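Local atomic coordinates of cellulose 1,4-beta-cellobiosidase (Thermobifida fusca, PDB entry 4JJJ), a protein that probably hydrolyses cellulose to release cellobiose, this chain being the family 48 glycoside hydrolase catalytic domain, of (α/α)6 fold, of a longer multidomain protein. Residues Trp148-Asp153 / Pro169-Thr174; Ile187-Cys192 / Gln216-Asn221; Trp365-Glu370 / Gly480-Asn485; Gly371-Gly376 / Asp442-Trp447. The protein carries 1 engineered substitution. All coordinates share one frame; numbering follows the deposited sequence.

Interaction 1 of 4, residues Trp148-Asp153 / Pro169-Thr174; sequences WLLDVD and PAYINT. With ZN (zinc ion), chain B; BGC (beta-D-glucopyranose), chain D; BGC (beta-D-glucopyranose), chain C.
Rotated so that CG lies opposite its own backbone N (chi1 -164°), N173 carries its amide to the indole edge of W148. There W148 NE1 donates to N173 OD1 at 2.9 Å, nearly within the indole plane but from above the amide carbonyl plane; amide and ring stand 78° apart. The same OD1 accepts from O2 of the chain C glucose, and N173 ND2 gives a hydrogen to O3 of that sugar at 2.9 Å. Asparagine suits this place because one flat group both accepts and donates. The indole of W148 is a sugar platform: L149 CB covers the middle of one face, and C5 of the chain D glucose lies 3.5 Å above the opposite face, offset toward the rim. W148 and N173 line the glycan pocket at one end of two neighbouring strands in a four-stranded antiparallel sheet. D151 and A170 form a hydrogen-bonded pair, D151 N reaching A170 O at 2.9 Å and A170 N reaching D151 O at 3.0 Å. In the adjoining non-hydrogen-bonded pair, L150 CD2 makes a CH-pi contact over the Y171 ring, 3.9 Å from its centroid. Apolar side chains fill in around this: L149 CD2 meets I172 CD1 at 3.8 Å, and L150 CD1 packs on P169 CB.

Interaction 2 of 4, residues Ile187-Cys192 / Gln216-Asn221; sequences IPHPSC and QWRYTN. With BGC (beta-D-glucopyranose), chain C; BGC (beta-D-glucopyranose), chain D.
C192 and W217 form an antiparallel non-hydrogen-bonded pair, their CA atoms 4.1 Å apart, and one residue along R218 N donates to S191 O at 3.0 Å; the touching parts of the two segments run 108° apart, so pairing is limited to this short crossing. The side chain of R218 returns to the same place: its bend at chi2 (-97°) turns the NH1 edge of the guanidinium to P190 O and S191 O. NH1 donates to P190 O at 2.9 Å, on a lone pair of that oxygen, and makes a weak bond to S191 O. Water 3 joins R218 NH2 to P190 O. Arginine suits the spot because NH1 can serve two neighbouring carbonyls while NH2 takes a water. H189 approaches NH2 obliquely, CD2 lying 3.5 Å away, and its ring is held by ND1 bonding to I187 O at 2.8 Å. S191 is small enough for its CB to settle 3.6 Å from Y219 CE1, and water 4 links its OG to R218 O. R218, T220 and N221 line the glycan pocket, where N221 O accepts from O6 of the chain D glucose; C192 is disulfide-bonded to C161. Strand 216-220 lies between strands 192-193 and 302-306 in one sheet, whereas 189-190 borders strand 170-173 in another.

Interaction 3 of 4, residues Trp365-Glu370 / Gly480-Asn485; sequences WLQSAE and GTYTGN. With ZN (zinc ion), chain E.
Y482 lays the phenol end of its ring across the side chain of Q367, the two crossing at about a right angle, with Y482 OH 3.6 Å from Q367 CB. The hydroxyl gives its hydrogen to Q367 O at 2.8 Å, and K443 NZ bonds to the same OH from outside. Q367 O has a second donor, N485 ND2, at 2.9 Å; the two reach it from opposite faces of the carbonyl plane, which should hold this peptide firmly. N485 ND2 also donates to W365 O at 2.7 Å, so one amide nitrogen spends both hydrogens on carbonyls of a chain just leaving a helix, while OD1 takes the backbone N of D476. With an alanine at N485, W365 O and D476 N would probably lose these partners, and Q367 O would keep only the Y482 hydroxyl of its two donors. Asparagine also tolerates the left-handed backbone found here (phi 44°), and G484 before it has a positive phi that suits glycine. G484 N lies over the centre of the Y482 ring, and T483 OG1 closes an ST turn by accepting from N485 N at 2.9 Å. At the far end of this loop G480 O coordinates a zinc ion otherwise bound by waters. Residues 365-370 run from the end of helix 348-365 toward strand 376-378, residues 480-485 connect strands 465-473 and 488-496, and helix 435-450 packs against Q367 through K443 and W444.

Interaction 4 of 4, residues Gly371-Gly376 / Asp442-Trp447; sequences GGIAGG and DKWVPW. With CA (calcium ion), chain G.
W447 sets its ring beneath the glycine backbone: with CG anti to its backbone N (chi1 171°), its indole leaves the helix toward residues 371-373, and G372 CA sits over its six-membered ring, 3.7 Å from the centroid in a CH-pi contact. W444, one turn earlier and rotated alike (chi1 -176°), presents an edge instead, CD1 lying 3.3 Å from G371 O near the indole plane. The two tryptophans also meet, W447 CE3 being 3.8 Å above the W444 ring plane. I373 CG1 comes to W444 CD1 at 4.0 Å, the side chains crossing at about a right angle. K443 stretches out fully alongside G371, its CG 4.0 Å from G371 CA. Glycine is needed twice: a CB on G371 would run into K443 O, and one on G372 into W447 CH2. Replacing W447 with an alanine would probably open a gap beneath G372 and strip W444 of a ring over its face. Earlier on the helix, D442 OD2 binds calcium at 2.2 Å alongside E438. No direct hydrogen bond joins the two segments, so they meet by van der Waals and CH-pi packing, while Q418 OE1, accepting from both W444 NE1 and I373 N, supplies an indirect polar tie between helix and loop.

From the N terminus, interaction 1 comes first, closing the loop between strands 149-151 and 170-173. Interaction 2 follows in series, bringing residues 187-192 against strand 216-220. The two touch through backbone bonds between strands 170-173 and 189-190 of one sheet, and interaction 2 carries that sheet on to the next, beside the glucose units that both contacts reach. On the opposite side of the chain's centre, interaction 3 spans about 110 residues, and interaction 4 lies wholly within that span. These two also touch, through L366 with A374 and Y482 with K443, uniting the chain after helix 348-365, helix 435-450 and the 480-485 loop. The two pairs stay separate, their nearest atoms at least about 16 Å apart.

Interaction 1 of 4, residues Trp148-Asp153 / Pro169-Thr174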
# COMPACT_ATOMS: atom_id res chain seq x y z
N TRP A 148 1.79 7.57 4.41
CA TRP A 148 1.83 6.11 4.44
C TRP A 148 2.39 5.47 5.71
O TRP A 148 2.09 4.29 5.94
CB TRP A 148 2.56 5.55 3.19
CG TRP A 148 4.04 5.30 3.35
CD1 TRP A 148 5.10 6.20 3.22
CD2 TRP A 148 4.66 4.03 3.63
NE1 TRP A 148 6.26 5.54 3.42
CE2 TRP A 148 6.05 4.23 3.69
CE3 TRP A 148 4.17 2.74 3.88
CZ2 TRP A 148 6.94 3.17 3.90
CZ3 TRP A 148 5.07 1.68 4.09
CH2 TRP A 148 6.44 1.91 4.09
N LEU A 149 3.23 6.18 6.41
CA LEU A 149 4.10 5.54 7.46
C LEU A 149 4.27 6.49 8.64
O LEU A 149 4.62 7.71 8.51
CB LEU A 149 5.52 5.31 6.96
CG LEU A 149 6.44 4.42 7.77
CD1 LEU A 149 5.96 3.01 7.92
CD2 LEU A 149 7.82 4.57 7.20
N LEU A 150 3.95 5.95 9.83
CA LEU A 150 4.20 6.60 11.14
C LEU A 150 5.11 5.77 11.98
O LEU A 150 5.20 4.54 11.81
CB LEU A 150 2.92 6.79 11.93
CG LEU A 150 1.81 7.63 11.27
CD1 LEU A 150 0.54 7.50 12.11
CD2 LEU A 150 2.20 9.10 11.16
N ASP A 151 5.77 6.42 12.93
CA ASP A 151 6.51 5.76 13.98
C ASP A 151 5.72 5.91 15.29
O ASP A 151 5.78 6.97 15.85
CB ASP A 151 7.90 6.36 14.08
CG ASP A 151 8.77 5.73 15.13
OD1 ASP A 151 8.37 4.77 15.84
OD2 ASP A 151 10.02 6.08 15.14
N VAL A 152 4.94 4.90 15.63
CA VAL A 152 3.94 5.03 16.72
C VAL A 152 4.57 5.19 18.14
O VAL A 152 4.09 5.99 18.89
CB VAL A 152 2.98 3.83 16.65
CG1 VAL A 152 1.86 4.05 17.74
CG2 VAL A 152 2.31 3.73 15.32
N ASP A 153 5.60 4.42 18.42
CA ASP A 153 6.30 4.51 19.72
C ASP A 153 7.50 5.43 19.66
O ASP A 153 8.26 5.53 20.63
CB ASP A 153 6.72 3.12 20.14
CG ASP A 153 5.52 2.26 20.66
OD1 ASP A 153 4.45 2.82 20.87
OD2 ASP A 153 5.76 1.04 20.74
N PRO A 169 2.33 9.81 17.17
CA PRO A 169 3.16 9.14 16.23
C PRO A 169 3.95 10.10 15.32
O PRO A 169 3.35 11.12 14.86
CB PRO A 169 2.11 8.35 15.39
CG PRO A 169 0.92 8.12 16.32
CD PRO A 169 0.90 9.42 17.05
N ALA A 170 5.21 9.80 15.00
CA ALA A 170 5.97 10.67 14.11
C ALA A 170 5.69 10.39 12.63
O ALA A 170 5.65 9.20 12.25
CB ALA A 170 7.43 10.54 14.36
N TYR A 171 5.61 11.42 11.81
CA TYR A 171 5.52 11.20 10.34
C TYR A 171 6.89 10.96 9.83
O TYR A 171 7.76 11.82 9.95
CB TYR A 171 4.90 12.46 9.68
CG TYR A 171 3.43 12.64 9.85
CD1 TYR A 171 2.90 13.38 10.93
CD2 TYR A 171 2.51 12.14 8.93
CE1 TYR A 171 1.51 13.57 11.05
CE2 TYR A 171 1.15 12.32 9.06
CZ TYR A 171 0.63 13.05 10.12
OH TYR A 171 -0.76 13.25 10.23
N ILE A 172 7.15 9.80 9.21
CA ILE A 172 8.44 9.44 8.75
C ILE A 172 8.34 8.84 7.34
O ILE A 172 7.24 8.51 6.87
CB ILE A 172 9.10 8.38 9.69
CG1 ILE A 172 8.23 7.17 9.97
CG2 ILE A 172 9.43 9.09 11.02
CD1 ILE A 172 9.08 5.99 10.44
N ASN A 173 9.46 8.64 6.69
CA ASN A 173 9.50 7.98 5.40
C ASN A 173 10.81 7.25 5.30
O ASN A 173 11.72 7.44 6.13
CB ASN A 173 9.24 8.97 4.26
CG ASN A 173 8.90 8.35 2.97
OD1 ASN A 173 8.51 7.20 2.84
ND2 ASN A 173 9.05 9.17 1.92
N THR A 174 10.87 6.33 4.37
CA THR A 174 12.03 5.45 4.16
C THR A 174 12.38 5.45 2.65
O THR A 174 13.32 6.12 2.25
CB THR A 174 11.77 4.07 4.69
OG1 THR A 174 10.58 3.56 4.03
CG2 THR A 174 11.59 4.04 6.22
ZN ZN B . 6.75 -0.33 20.75
C2 BGC D . 5.44 1.09 -0.63
C3 BGC D . 6.51 2.17 -0.69
C4 BGC D . 5.85 3.50 -0.90
C5 BGC D . 4.79 3.83 0.12
C6 BGC D . 4.09 5.17 -0.11
C1 BGC D . 4.37 1.54 0.32
O1 BGC D . 3.30 0.58 0.32
O2 BGC D . 5.95 -0.21 -0.27
O3 BGC D . 7.35 1.86 -1.83
O4 BGC D . 6.95 4.43 -0.61
O5 BGC D . 3.80 2.80 0.04
O6 BGC D . 3.53 5.17 -1.46
C2 BGC C . 7.73 6.76 -0.71
C3 BGC C . 7.92 7.89 -1.65
C4 BGC C . 8.68 7.48 -2.93
C5 BGC C . 7.96 6.22 -3.46
C6 BGC C . 8.64 5.79 -4.76
C1 BGC C . 7.07 5.60 -1.43
O2 BGC C . 6.97 7.16 0.41
O3 BGC C . 8.55 8.89 -0.94
O4 BGC C . 8.53 8.49 -3.97
O5 BGC C . 7.88 5.16 -2.51
O6 BGC C . 9.87 5.13 -4.39
O HOH W 1 6.93 -1.65 22.45
O HOH W 2 8.71 -0.03 20.12

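Interaction 2 of 4, residues Ile187-Cys192 / Gln216-Asn221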
# COMPACT_ATOMS: atom_id res chain seq x y z
N ILE A 187 17.35 4.84 4.38
CA ILE A 187 17.75 5.64 5.54
C ILE A 187 16.44 6.33 6.03
O ILE A 187 15.93 7.29 5.43
CB ILE A 187 18.87 6.67 5.20
CG1 ILE A 187 20.09 5.92 4.66
CG2 ILE A 187 19.10 7.54 6.42
CD1 ILE A 187 21.06 6.84 3.98
N PRO A 188 15.84 5.78 7.14
CA PRO A 188 14.66 6.39 7.68
C PRO A 188 14.90 7.85 8.07
O PRO A 188 15.93 8.17 8.65
CB PRO A 188 14.24 5.50 8.87
CG PRO A 188 14.93 4.18 8.55
CD PRO A 188 16.29 4.63 7.95
N HIS A 189 13.90 8.63 7.79
CA HIS A 189 13.98 10.08 7.95
C HIS A 189 12.64 10.73 8.26
O HIS A 189 11.55 10.17 8.04
CB HIS A 189 14.62 10.68 6.69
CG HIS A 189 13.86 10.40 5.44
ND1 HIS A 189 13.99 9.24 4.69
CD2 HIS A 189 12.89 11.10 4.86
CE1 HIS A 189 13.16 9.28 3.67
NE2 HIS A 189 12.49 10.40 3.73
N PRO A 190 12.70 11.96 8.82
CA PRO A 190 11.44 12.63 9.18
C PRO A 190 10.77 13.23 7.91
O PRO A 190 11.45 13.82 7.00
CB PRO A 190 11.91 13.81 10.03
CG PRO A 190 13.29 14.07 9.57
CD PRO A 190 13.90 12.76 9.21
N SER A 191 9.45 13.10 7.83
CA SER A 191 8.71 13.77 6.78
C SER A 191 8.83 15.33 6.83
O SER A 191 8.79 16.03 5.82
CB SER A 191 7.24 13.40 6.86
OG SER A 191 7.16 11.99 6.69
N CYS A 192 8.91 15.85 8.05
CA CYS A 192 9.11 17.28 8.28
C CYS A 192 10.52 17.45 8.75
O CYS A 192 10.80 17.05 9.90
CB CYS A 192 8.13 17.73 9.31
SG CYS A 192 8.18 19.56 9.58
N GLN A 216 11.74 21.75 5.15
CA GLN A 216 10.54 21.43 4.31
C GLN A 216 9.89 20.16 4.84
O GLN A 216 10.45 19.41 5.69
CB GLN A 216 11.04 21.16 2.90
CG GLN A 216 11.98 19.96 2.78
CD GLN A 216 12.50 19.84 1.38
OE1 GLN A 216 12.06 18.99 0.58
NE2 GLN A 216 13.43 20.70 1.03
N TRP A 217 8.66 20.00 4.38
CA TRP A 217 7.85 18.81 4.70
C TRP A 217 7.50 18.18 3.37
O TRP A 217 7.38 18.82 2.33
CB TRP A 217 6.58 19.28 5.43
CG TRP A 217 5.78 20.39 4.80
CD1 TRP A 217 5.95 21.70 4.93
CD2 TRP A 217 4.75 20.21 3.82
NE1 TRP A 217 5.08 22.40 4.14
CE2 TRP A 217 4.31 21.49 3.44
CE3 TRP A 217 4.16 19.07 3.27
CZ2 TRP A 217 3.27 21.67 2.48
CZ3 TRP A 217 3.14 19.24 2.32
CH2 TRP A 217 2.72 20.51 1.92
N ARG A 218 7.21 16.85 3.42
CA ARG A 218 6.66 16.15 2.31
C ARG A 218 6.00 14.85 2.83
O ARG A 218 6.48 14.30 3.82
CB ARG A 218 7.69 15.79 1.26
CG ARG A 218 8.93 15.05 1.73
CD ARG A 218 10.08 16.05 1.94
NE ARG A 218 11.35 15.30 2.16
CZ ARG A 218 11.85 14.93 3.33
NH1 ARG A 218 11.22 15.24 4.46
NH2 ARG A 218 12.93 14.24 3.32
N TYR A 219 4.96 14.41 2.13
CA TYR A 219 4.18 13.23 2.54
C TYR A 219 3.97 12.41 1.28
O TYR A 219 4.00 12.91 0.19
CB TYR A 219 2.81 13.62 3.17
CG TYR A 219 3.07 14.46 4.41
CD1 TYR A 219 3.60 13.89 5.58
CD2 TYR A 219 2.97 15.85 4.37
CE1 TYR A 219 3.92 14.70 6.69
CE2 TYR A 219 3.25 16.63 5.47
CZ TYR A 219 3.80 16.05 6.62
OH TYR A 219 4.23 16.78 7.76
N THR A 220 3.68 11.13 1.47
CA THR A 220 3.39 10.22 0.41
C THR A 220 2.18 9.40 0.72
O THR A 220 2.09 8.77 1.76
CB THR A 220 4.49 9.25 0.16
OG1 THR A 220 5.78 9.93 0.05
CG2 THR A 220 4.24 8.49 -1.15
N ASN A 221 1.21 9.36 -0.21
CA ASN A 221 0.06 8.54 -0.11
C ASN A 221 0.43 7.09 -0.49
O ASN A 221 1.25 6.85 -1.37
CB ASN A 221 -0.98 8.95 -1.16
CG ASN A 221 -2.37 8.47 -0.85
OD1 ASN A 221 -2.88 7.60 -1.54
ND2 ASN A 221 -2.97 9.06 0.14
C2 BGC C . 7.73 6.76 -0.71
C3 BGC C . 7.92 7.89 -1.65
C4 BGC C . 8.68 7.48 -2.93
C5 BGC C . 7.96 6.22 -3.46
C6 BGC C . 8.64 5.79 -4.76
C1 BGC C . 7.07 5.60 -1.43
O2 BGC C . 6.97 7.16 0.41
O3 BGC C . 8.55 8.89 -0.94
O4 BGC C . 8.53 8.49 -3.97
O5 BGC C . 7.88 5.16 -2.51
O6 BGC C . 9.87 5.13 -4.39
C2 BGC D . 5.44 1.09 -0.63
C3 BGC D . 6.51 2.17 -0.69
C4 BGC D . 5.85 3.50 -0.90
C5 BGC D . 4.79 3.83 0.12
C6 BGC D . 4.09 5.17 -0.11
C1 BGC D . 4.37 1.54 0.32
O1 BGC D . 3.30 0.58 0.32
O2 BGC D . 5.95 -0.21 -0.27
O3 BGC D . 7.35 1.86 -1.83
O4 BGC D . 6.95 4.43 -0.61
O5 BGC D . 3.80 2.80 0.04
O6 BGC D . 3.53 5.17 -1.46
O HOH W 3 14.01 14.09 5.96
O HOH W 4 7.82 11.98 3.84

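Interaction 3 of 4, residues Trp365-Glu370 / Gly480-Asn485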
# COMPACT_ATOMS: atom_id res chain seq x y z
N TRP A 365 -6.16 -7.34 -19.25
CA TRP A 365 -4.97 -7.28 -20.09
C TRP A 365 -3.83 -8.02 -19.40
O TRP A 365 -3.03 -8.72 -20.06
CB TRP A 365 -4.58 -5.85 -20.34
CG TRP A 365 -3.23 -5.66 -20.99
CD1 TRP A 365 -2.83 -6.12 -22.20
CD2 TRP A 365 -2.11 -4.96 -20.42
NE1 TRP A 365 -1.52 -5.76 -22.43
CE2 TRP A 365 -1.06 -5.00 -21.38
CE3 TRP A 365 -1.92 -4.26 -19.24
CZ2 TRP A 365 0.17 -4.45 -21.15
CZ3 TRP A 365 -0.65 -3.73 -18.99
CH2 TRP A 365 0.36 -3.77 -19.93
N LEU A 366 -3.77 -7.97 -18.06
CA LEU A 366 -2.65 -8.59 -17.32
C LEU A 366 -2.88 -10.05 -17.02
O LEU A 366 -2.04 -10.68 -16.32
CB LEU A 366 -2.43 -7.85 -15.98
CG LEU A 366 -1.88 -6.43 -16.18
CD1 LEU A 366 -2.00 -5.56 -14.95
CD2 LEU A 366 -0.42 -6.48 -16.59
N GLN A 367 -4.03 -10.62 -17.39
CA GLN A 367 -4.30 -11.97 -17.00
C GLN A 367 -3.50 -12.99 -17.85
O GLN A 367 -3.66 -13.11 -19.07
CB GLN A 367 -5.82 -12.31 -17.04
CG GLN A 367 -6.13 -13.67 -16.50
CD GLN A 367 -7.57 -13.81 -16.08
OE1 GLN A 367 -8.49 -13.40 -16.81
NE2 GLN A 367 -7.78 -14.31 -14.91
N SER A 368 -2.64 -13.70 -17.17
CA SER A 368 -1.71 -14.69 -17.77
C SER A 368 -2.48 -15.86 -18.36
O SER A 368 -3.66 -16.16 -18.04
CB SER A 368 -0.72 -15.18 -16.72
OG SER A 368 -1.42 -15.91 -15.69
N ALA A 369 -1.73 -16.65 -19.14
CA ALA A 369 -2.22 -17.94 -19.68
C ALA A 369 -2.78 -18.79 -18.55
O ALA A 369 -3.82 -19.47 -18.68
CB ALA A 369 -1.12 -18.67 -20.36
N GLU A 370 -2.09 -18.89 -17.42
CA GLU A 370 -2.45 -19.77 -16.32
C GLU A 370 -3.60 -19.19 -15.51
O GLU A 370 -4.37 -19.95 -14.92
CB GLU A 370 -1.23 -20.03 -15.44
CG GLU A 370 -0.32 -21.09 -15.97
CD GLU A 370 0.67 -20.55 -16.97
OE1 GLU A 370 0.93 -19.31 -16.97
OE2 GLU A 370 1.14 -21.36 -17.86
N GLY A 480 -8.08 -3.68 -26.82
CA GLY A 480 -9.46 -3.73 -26.42
C GLY A 480 -10.11 -5.09 -26.52
O GLY A 480 -11.32 -5.19 -26.54
N THR A 481 -9.35 -6.14 -26.52
CA THR A 481 -9.81 -7.51 -26.51
C THR A 481 -8.80 -8.47 -25.87
O THR A 481 -7.56 -8.32 -26.01
CB THR A 481 -10.38 -7.91 -27.89
OG1 THR A 481 -11.34 -8.96 -27.69
CG2 THR A 481 -9.26 -8.25 -28.86
N TYR A 482 -9.28 -9.49 -25.19
CA TYR A 482 -8.44 -10.40 -24.44
C TYR A 482 -8.08 -11.51 -25.38
O TYR A 482 -8.97 -12.23 -25.91
CB TYR A 482 -9.11 -10.94 -23.21
CG TYR A 482 -8.31 -11.82 -22.35
CD1 TYR A 482 -7.06 -11.40 -21.92
CD2 TYR A 482 -8.72 -13.09 -22.02
CE1 TYR A 482 -6.28 -12.21 -21.14
CE2 TYR A 482 -7.95 -13.90 -21.26
CZ TYR A 482 -6.73 -13.44 -20.80
OH TYR A 482 -5.98 -14.28 -20.01
N THR A 483 -6.76 -11.69 -25.57
CA THR A 483 -6.28 -12.81 -26.40
C THR A 483 -6.06 -14.12 -25.74
O THR A 483 -5.73 -15.20 -26.37
CB THR A 483 -4.91 -12.41 -27.00
OG1 THR A 483 -3.94 -12.36 -25.91
CG2 THR A 483 -4.99 -11.12 -27.71
N GLY A 484 -6.14 -14.17 -24.41
CA GLY A 484 -5.78 -15.28 -23.63
C GLY A 484 -4.30 -15.24 -23.19
O GLY A 484 -3.89 -16.07 -22.38
N ASN A 485 -3.55 -14.30 -23.75
CA ASN A 485 -2.16 -14.09 -23.38
C ASN A 485 -1.39 -15.39 -23.26
O ASN A 485 -0.75 -15.74 -22.25
CB ASN A 485 -1.97 -13.26 -22.11
CG ASN A 485 -2.41 -11.84 -22.29
OD1 ASN A 485 -2.32 -11.23 -23.36
ND2 ASN A 485 -2.94 -11.22 -21.16
ZN ZN E . -12.69 -4.17 -27.82
O HOH W 5 -13.87 -4.80 -25.80
O HOH W 6 -12.93 -2.33 -27.38
O HOH W 7 -12.83 -5.81 -28.83
O HOH W 8 -11.25 -4.05 -29.80
O HOH W 9 -13.00 -3.33 -29.79

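Interaction 4 of 4, residues Gly371-Gly376 / Asp442-Trp447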
# COMPACT_ATOMS: atom_id res chain seq x y z
N GLY A 371 -3.70 -17.86 -15.40
CA GLY A 371 -4.83 -17.17 -14.74
C GLY A 371 -4.46 -16.11 -13.74
O GLY A 371 -5.22 -15.21 -13.49
N GLY A 372 -3.25 -16.19 -13.17
CA GLY A 372 -2.76 -15.13 -12.32
C GLY A 372 -2.60 -13.82 -13.06
O GLY A 372 -2.36 -13.78 -14.27
N ILE A 373 -2.68 -12.73 -12.34
CA ILE A 373 -2.63 -11.34 -12.84
C ILE A 373 -1.24 -10.76 -12.79
O ILE A 373 -0.64 -10.60 -11.70
CB ILE A 373 -3.65 -10.44 -12.17
CG1 ILE A 373 -5.04 -11.14 -11.99
CG2 ILE A 373 -3.75 -9.09 -12.86
CD1 ILE A 373 -5.75 -11.60 -13.25
N ALA A 374 -0.71 -10.47 -13.97
CA ALA A 374 0.69 -9.95 -14.07
C ALA A 374 0.81 -8.53 -13.59
O ALA A 374 -0.18 -7.88 -13.18
CB ALA A 374 1.16 -10.07 -15.48
N GLY A 375 2.03 -8.00 -13.62
CA GLY A 375 2.37 -6.89 -12.74
C GLY A 375 1.65 -5.59 -12.96
O GLY A 375 1.01 -5.05 -12.05
N GLY A 376 1.84 -4.99 -14.12
CA GLY A 376 1.29 -3.67 -14.38
C GLY A 376 1.88 -2.95 -15.57
O GLY A 376 2.39 -3.60 -16.50
N ASP A 442 -13.53 -16.24 -13.50
CA ASP A 442 -13.71 -17.60 -13.98
C ASP A 442 -12.39 -18.23 -14.39
O ASP A 442 -12.31 -19.48 -14.37
CB ASP A 442 -14.73 -17.58 -15.15
CG ASP A 442 -16.20 -17.44 -14.69
OD1 ASP A 442 -16.58 -17.55 -13.53
OD2 ASP A 442 -16.99 -17.20 -15.66
N LYS A 443 -11.43 -17.43 -14.84
CA LYS A 443 -10.11 -17.96 -15.15
C LYS A 443 -9.15 -17.97 -13.95
O LYS A 443 -8.33 -18.86 -13.83
CB LYS A 443 -9.58 -17.15 -16.31
CG LYS A 443 -8.24 -17.68 -16.80
CD LYS A 443 -7.73 -17.07 -18.10
CE LYS A 443 -6.41 -17.71 -18.56
NZ LYS A 443 -5.94 -17.24 -19.93
N TRP A 444 -9.26 -17.00 -13.08
CA TRP A 444 -8.35 -16.94 -11.92
C TRP A 444 -8.64 -17.94 -10.85
O TRP A 444 -7.73 -18.52 -10.26
CB TRP A 444 -8.36 -15.46 -11.33
CG TRP A 444 -7.43 -15.21 -10.22
CD1 TRP A 444 -6.17 -14.64 -10.34
CD2 TRP A 444 -7.63 -15.46 -8.84
NE1 TRP A 444 -5.59 -14.54 -9.15
CE2 TRP A 444 -6.42 -15.08 -8.19
CE3 TRP A 444 -8.65 -15.99 -8.10
CZ2 TRP A 444 -6.27 -15.17 -6.81
CZ3 TRP A 444 -8.48 -16.13 -6.73
CH2 TRP A 444 -7.33 -15.73 -6.11
N VAL A 445 -9.93 -18.12 -10.54
CA VAL A 445 -10.36 -18.94 -9.41
C VAL A 445 -9.86 -20.39 -9.53
O VAL A 445 -9.23 -20.87 -8.61
CB VAL A 445 -11.88 -18.81 -9.15
CG1 VAL A 445 -12.40 -19.86 -8.16
CG2 VAL A 445 -12.21 -17.43 -8.60
N PRO A 446 -10.01 -21.03 -10.67
CA PRO A 446 -9.46 -22.37 -10.78
C PRO A 446 -7.99 -22.48 -10.55
O PRO A 446 -7.54 -23.45 -9.96
CB PRO A 446 -9.89 -22.85 -12.16
CG PRO A 446 -10.91 -21.92 -12.63
CD PRO A 446 -10.83 -20.65 -11.86
N TRP A 447 -7.24 -21.51 -11.04
CA TRP A 447 -5.84 -21.47 -10.88
C TRP A 447 -5.50 -21.37 -9.44
O TRP A 447 -4.62 -22.08 -8.93
CB TRP A 447 -5.21 -20.23 -11.61
CG TRP A 447 -3.82 -20.01 -11.35
CD1 TRP A 447 -2.74 -20.75 -11.78
CD2 TRP A 447 -3.26 -18.89 -10.66
NE1 TRP A 447 -1.57 -20.17 -11.38
CE2 TRP A 447 -1.86 -19.03 -10.67
CE3 TRP A 447 -3.82 -17.82 -9.92
CZ2 TRP A 447 -0.99 -18.15 -10.04
CZ3 TRP A 447 -2.97 -16.92 -9.29
CH2 TRP A 447 -1.51 -17.13 -9.34
CA CA G . -19.17 -17.62 -15.38
O HOH W 10 -19.23 -17.43 -12.97
O HOH W 11 -20.51 -19.03 -14.02
O HOH W 12 -20.22 -18.80 -16.92